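Local coordinates for protein 2-hydroxyisobutyryl-CoA synthetase (Aquincola tertiaricarbonis, PDB 6HDY) that is a CoA synthetase of the AMP-binding (ANL) superfamily, with a large N-terminal part and a smaller C-terminal domain, at residues E13-P18 against L51-Q56. Residues are numbered along the deposited sequence; the frame is centred on the assembly and turned at random.
Sequences EEWNFP and LGRLQQ
Arg53 reaches out from helix 43-64 and slides its guanidinium between the Trp15 ring and Asn16-Phe17 of segment 13-18, a cation-pi stack at the surface of the AMP-binding fold. Arg53 CB rests 3.7 Å from Trp15 CZ2 at the rim of the indole. CG leaves anti to the backbone N (chi1 179°), and bends at chi2 and chi3 bring Arg53 CD to Phe17, 3.6 Å from its CB. Phe17 CB also lies 3.4 Å from Arg53 NE, over the guanidinium face opposite Trp15 and offset toward its rim. The NE N-H runs nearly straight, at 163°, to Gln56 OE1 one helical turn on, approaching from above the Gln56 carbonyl plane; that oxygen lies close to the guanidinium plane and helps fix its rotation. Arg53 CZ sits 3.8 Å from the centroid of the Trp15 six-membered ring, the two planes tilted by 23°. Arg53 NH2 covers the middle of the indole, 3.4 Å from Trp15 CD2. NH1 is bonded to the carbonyl of Leu330 and also to a water that accepts from Asn16 N, tying the arginine to two loops. Beyond the stack, Phe17 meets Tyr60 edge-to-face. A second water accepts from Phe17 N and from Gln56 NE2, the latter at 3.2 Å, and donates to Asn16 OD1.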
ATOM      1  N   GLU A  13      30.201  13.901  -1.951  1.00 56.94           N
ATOM      2  CA  GLU A  13      29.566  13.676  -0.652  1.00 55.93           C
ATOM      3  C   GLU A  13      29.173  12.227  -0.494  1.00 58.14           C
ATOM      4  O   GLU A  13      28.491  11.686  -1.352  1.00 54.99           O
ATOM      5  CB  GLU A  13      28.330  14.575  -0.452  1.00 55.56           C
ATOM      6  CG  GLU A  13      28.550  16.072  -0.615  1.00 59.86           C
ATOM      7  CD  GLU A  13      28.355  16.630  -2.014  1.00 70.31           C
ATOM      8  OE1 GLU A  13      28.488  15.862  -2.994  1.00 52.13           O
ATOM      9  OE2 GLU A  13      28.092  17.848  -2.127  1.00 63.41           O
ATOM     10  N   GLU A  14      29.661  11.592   0.586  1.00 57.73           N
ATOM     11  CA  GLU A  14      29.404  10.210   0.993  1.00 57.24           C
ATOM     12  C   GLU A  14      29.602   9.198  -0.142  1.00 59.40           C
ATOM     13  O   GLU A  14      28.814   8.253  -0.284  1.00 56.72           O
ATOM     14  CB  GLU A  14      28.013  10.107   1.644  1.00 56.75           C
ATOM     15  CG  GLU A  14      27.902  11.133   2.756  1.00 66.40           C
ATOM     16  CD  GLU A  14      26.674  11.042   3.617  1.00 69.53           C
ATOM     17  OE1 GLU A  14      26.604  10.102   4.440  1.00 66.81           O
ATOM     18  OE2 GLU A  14      25.835  11.968   3.541  1.00 57.92           O
ATOM     19  N   TRP A  15      30.684   9.401  -0.931  1.00 55.87           N
ATOM     20  CA  TRP A  15      31.040   8.552  -2.060  1.00 55.17           C
ATOM     21  C   TRP A  15      31.757   7.310  -1.568  1.00 58.19           C
ATOM     22  O   TRP A  15      32.944   7.353  -1.279  1.00 61.11           O
ATOM     23  CB  TRP A  15      31.876   9.331  -3.086  1.00 55.71           C
ATOM     24  CG  TRP A  15      32.083   8.630  -4.399  1.00 55.79           C
ATOM     25  CD1 TRP A  15      33.275   8.250  -4.944  1.00 60.58           C
ATOM     26  CD2 TRP A  15      31.072   8.273  -5.354  1.00 52.53           C
ATOM     27  NE1 TRP A  15      33.069   7.658  -6.171  1.00 58.50           N
ATOM     28  CE2 TRP A  15      31.727   7.666  -6.451  1.00 56.54           C
ATOM     29  CE3 TRP A  15      29.671   8.404  -5.391  1.00 50.83           C
ATOM     30  CZ2 TRP A  15      31.032   7.198  -7.572  1.00 53.60           C
ATOM     31  CZ3 TRP A  15      28.983   7.916  -6.489  1.00 49.74           C
ATOM     32  CH2 TRP A  15      29.659   7.329  -7.569  1.00 50.72           C
ATOM     33  N   ASN A  16      31.018   6.205  -1.438  1.00 53.19           N
ATOM     34  CA  ASN A  16      31.562   4.943  -0.950  1.00 54.89           C
ATOM     35  C   ASN A  16      30.736   3.768  -1.453  1.00 55.03           C
ATOM     36  O   ASN A  16      29.513   3.888  -1.607  1.00 49.91           O
ATOM     37  CB  ASN A  16      31.562   4.947   0.601  1.00 61.57           C
ATOM     38  CG  ASN A  16      32.460   3.936   1.277  1.00109.68           C
ATOM     39  OD1 ASN A  16      33.580   3.642   0.831  1.00113.26           O
ATOM     40  ND2 ASN A  16      32.022   3.448   2.435  1.00106.24           N
ATOM     41  N   PHE A  17      31.410   2.622  -1.690  1.00 52.78           N
ATOM     42  CA  PHE A  17      30.743   1.372  -2.036  1.00 50.11           C
ATOM     43  C   PHE A  17      31.207   0.265  -1.091  1.00 57.06           C
ATOM     44  O   PHE A  17      32.408  -0.023  -1.058  1.00 59.20           O
ATOM     45  CB  PHE A  17      30.899   0.931  -3.496  1.00 49.85           C
ATOM     46  CG  PHE A  17      29.992  -0.240  -3.851  1.00 48.96           C
ATOM     47  CD1 PHE A  17      30.417  -1.556  -3.669  1.00 52.66           C
ATOM     48  CD2 PHE A  17      28.708  -0.024  -4.344  1.00 47.00           C
ATOM     49  CE1 PHE A  17      29.584  -2.630  -3.991  1.00 52.09           C
ATOM     50  CE2 PHE A  17      27.884  -1.098  -4.686  1.00 48.22           C
ATOM     51  CZ  PHE A  17      28.323  -2.397  -4.492  1.00 48.12           C
ATOM     52  N   PRO A  18      30.273  -0.412  -0.365  1.00 51.91           N
ATOM     53  CA  PRO A  18      28.812  -0.171  -0.297  1.00 48.52           C
ATOM     54  C   PRO A  18      28.508   1.190   0.333  1.00 53.57           C
ATOM     55  O   PRO A  18      29.221   1.616   1.232  1.00 56.22           O
ATOM     56  CB  PRO A  18      28.307  -1.316   0.611  1.00 50.51           C
ATOM     57  CG  PRO A  18      29.398  -2.345   0.599  1.00 57.87           C
ATOM     58  CD  PRO A  18      30.662  -1.518   0.524  1.00 55.31           C
ATOM     59  N   LEU A  51      33.545   5.525 -13.374  1.00 49.57           N
ATOM     60  CA  LEU A  51      34.356   4.420 -13.892  1.00 50.81           C
ATOM     61  C   LEU A  51      35.004   3.665 -12.730  1.00 58.17           C
ATOM     62  O   LEU A  51      35.045   2.433 -12.757  1.00 57.92           O
ATOM     63  CB  LEU A  51      35.422   4.947 -14.882  1.00 52.43           C
ATOM     64  CG  LEU A  51      36.572   3.993 -15.289  1.00 58.47           C
ATOM     65  CD1 LEU A  51      36.043   2.760 -16.046  1.00 57.36           C
ATOM     66  CD2 LEU A  51      37.653   4.730 -16.083  1.00 58.55           C
ATOM     67  N   GLY A  52      35.485   4.416 -11.729  1.00 56.42           N
ATOM     68  CA  GLY A  52      36.080   3.878 -10.510  1.00 57.37           C
ATOM     69  C   GLY A  52      35.087   3.013  -9.760  1.00 56.60           C
ATOM     70  O   GLY A  52      35.400   1.882  -9.376  1.00 55.38           O
ATOM     71  N   ARG A  53      33.855   3.523  -9.609  1.00 51.32           N
ATOM     72  CA  ARG A  53      32.755   2.812  -8.950  1.00 49.18           C
ATOM     73  C   ARG A  53      32.342   1.570  -9.751  1.00 52.20           C
ATOM     74  O   ARG A  53      32.058   0.525  -9.170  1.00 51.97           O
ATOM     75  CB  ARG A  53      31.538   3.746  -8.771  1.00 45.67           C
ATOM     76  CG  ARG A  53      30.314   3.060  -8.110  1.00 47.33           C
ATOM     77  CD  ARG A  53      30.593   2.402  -6.752  1.00 41.69           C
ATOM     78  NE  ARG A  53      31.254   3.322  -5.825  1.00 40.90           N
ATOM     79  CZ  ARG A  53      30.617   4.250  -5.121  1.00 58.22           C
ATOM     80  NH1 ARG A  53      29.291   4.354  -5.189  1.00 42.13           N
ATOM     81  NH2 ARG A  53      31.292   5.063  -4.328  1.00 49.38           N
ATOM     82  N   LEU A  54      32.285   1.720 -11.082  1.00 48.79           N
ATOM     83  CA  LEU A  54      31.926   0.699 -12.065  1.00 47.74           C
ATOM     84  C   LEU A  54      32.831  -0.509 -11.892  1.00 51.25           C
ATOM     85  O   LEU A  54      32.350  -1.637 -11.915  1.00 51.22           O
ATOM     86  CB  LEU A  54      32.067   1.305 -13.479  1.00 47.32           C
ATOM     87  CG  LEU A  54      30.852   1.366 -14.421  1.00 48.82           C
ATOM     88  CD1 LEU A  54      29.511   1.248 -13.719  1.00 46.13           C
ATOM     89  CD2 LEU A  54      30.913   2.574 -15.336  1.00 47.01           C
ATOM     90  N   GLN A  55      34.118  -0.267 -11.626  1.00 48.41           N
ATOM     91  CA  GLN A  55      35.122  -1.298 -11.379  1.00 50.26           C
ATOM     92  C   GLN A  55      34.820  -2.034 -10.065  1.00 53.90           C
ATOM     93  O   GLN A  55      34.840  -3.268 -10.033  1.00 52.62           O
ATOM     94  CB  GLN A  55      36.532  -0.683 -11.357  1.00 53.91           C
ATOM     95  CG  GLN A  55      36.964  -0.149 -12.726  1.00 68.88           C
ATOM     96  CD  GLN A  55      38.142   0.794 -12.640  1.00 80.72           C
ATOM     97  OE1 GLN A  55      38.197   1.694 -11.798  1.00 71.47           O
ATOM     98  NE2 GLN A  55      39.102   0.622 -13.532  1.00 73.06           N
ATOM     99  N   GLN A  56      34.487  -1.264  -9.000  1.00 51.20           N
ATOM    100  CA  GLN A  56      34.116  -1.780  -7.681  1.00 51.28           C
ATOM    101  C   GLN A  56      32.875  -2.682  -7.804  1.00 53.22           C
ATOM    102  O   GLN A  56      32.905  -3.801  -7.322  1.00 53.71           O
ATOM    103  CB  GLN A  56      33.820  -0.626  -6.696  1.00 51.96           C
ATOM    104  CG  GLN A  56      34.997   0.216  -6.262  1.00 55.44           C
ATOM    105  CD  GLN A  56      34.601   1.255  -5.225  1.00 75.36           C
ATOM    106  OE1 GLN A  56      34.358   2.427  -5.560  1.00 73.67           O
ATOM    107  NE2 GLN A  56      34.577   0.861  -3.937  1.00 57.14           N
TER
HETATM  108  O   HOH W   1      28.488   6.110  -3.184  1.00 40.39           O
HETATM  109  O   HOH W   2      34.356   3.138  -1.738  1.00 49.79           O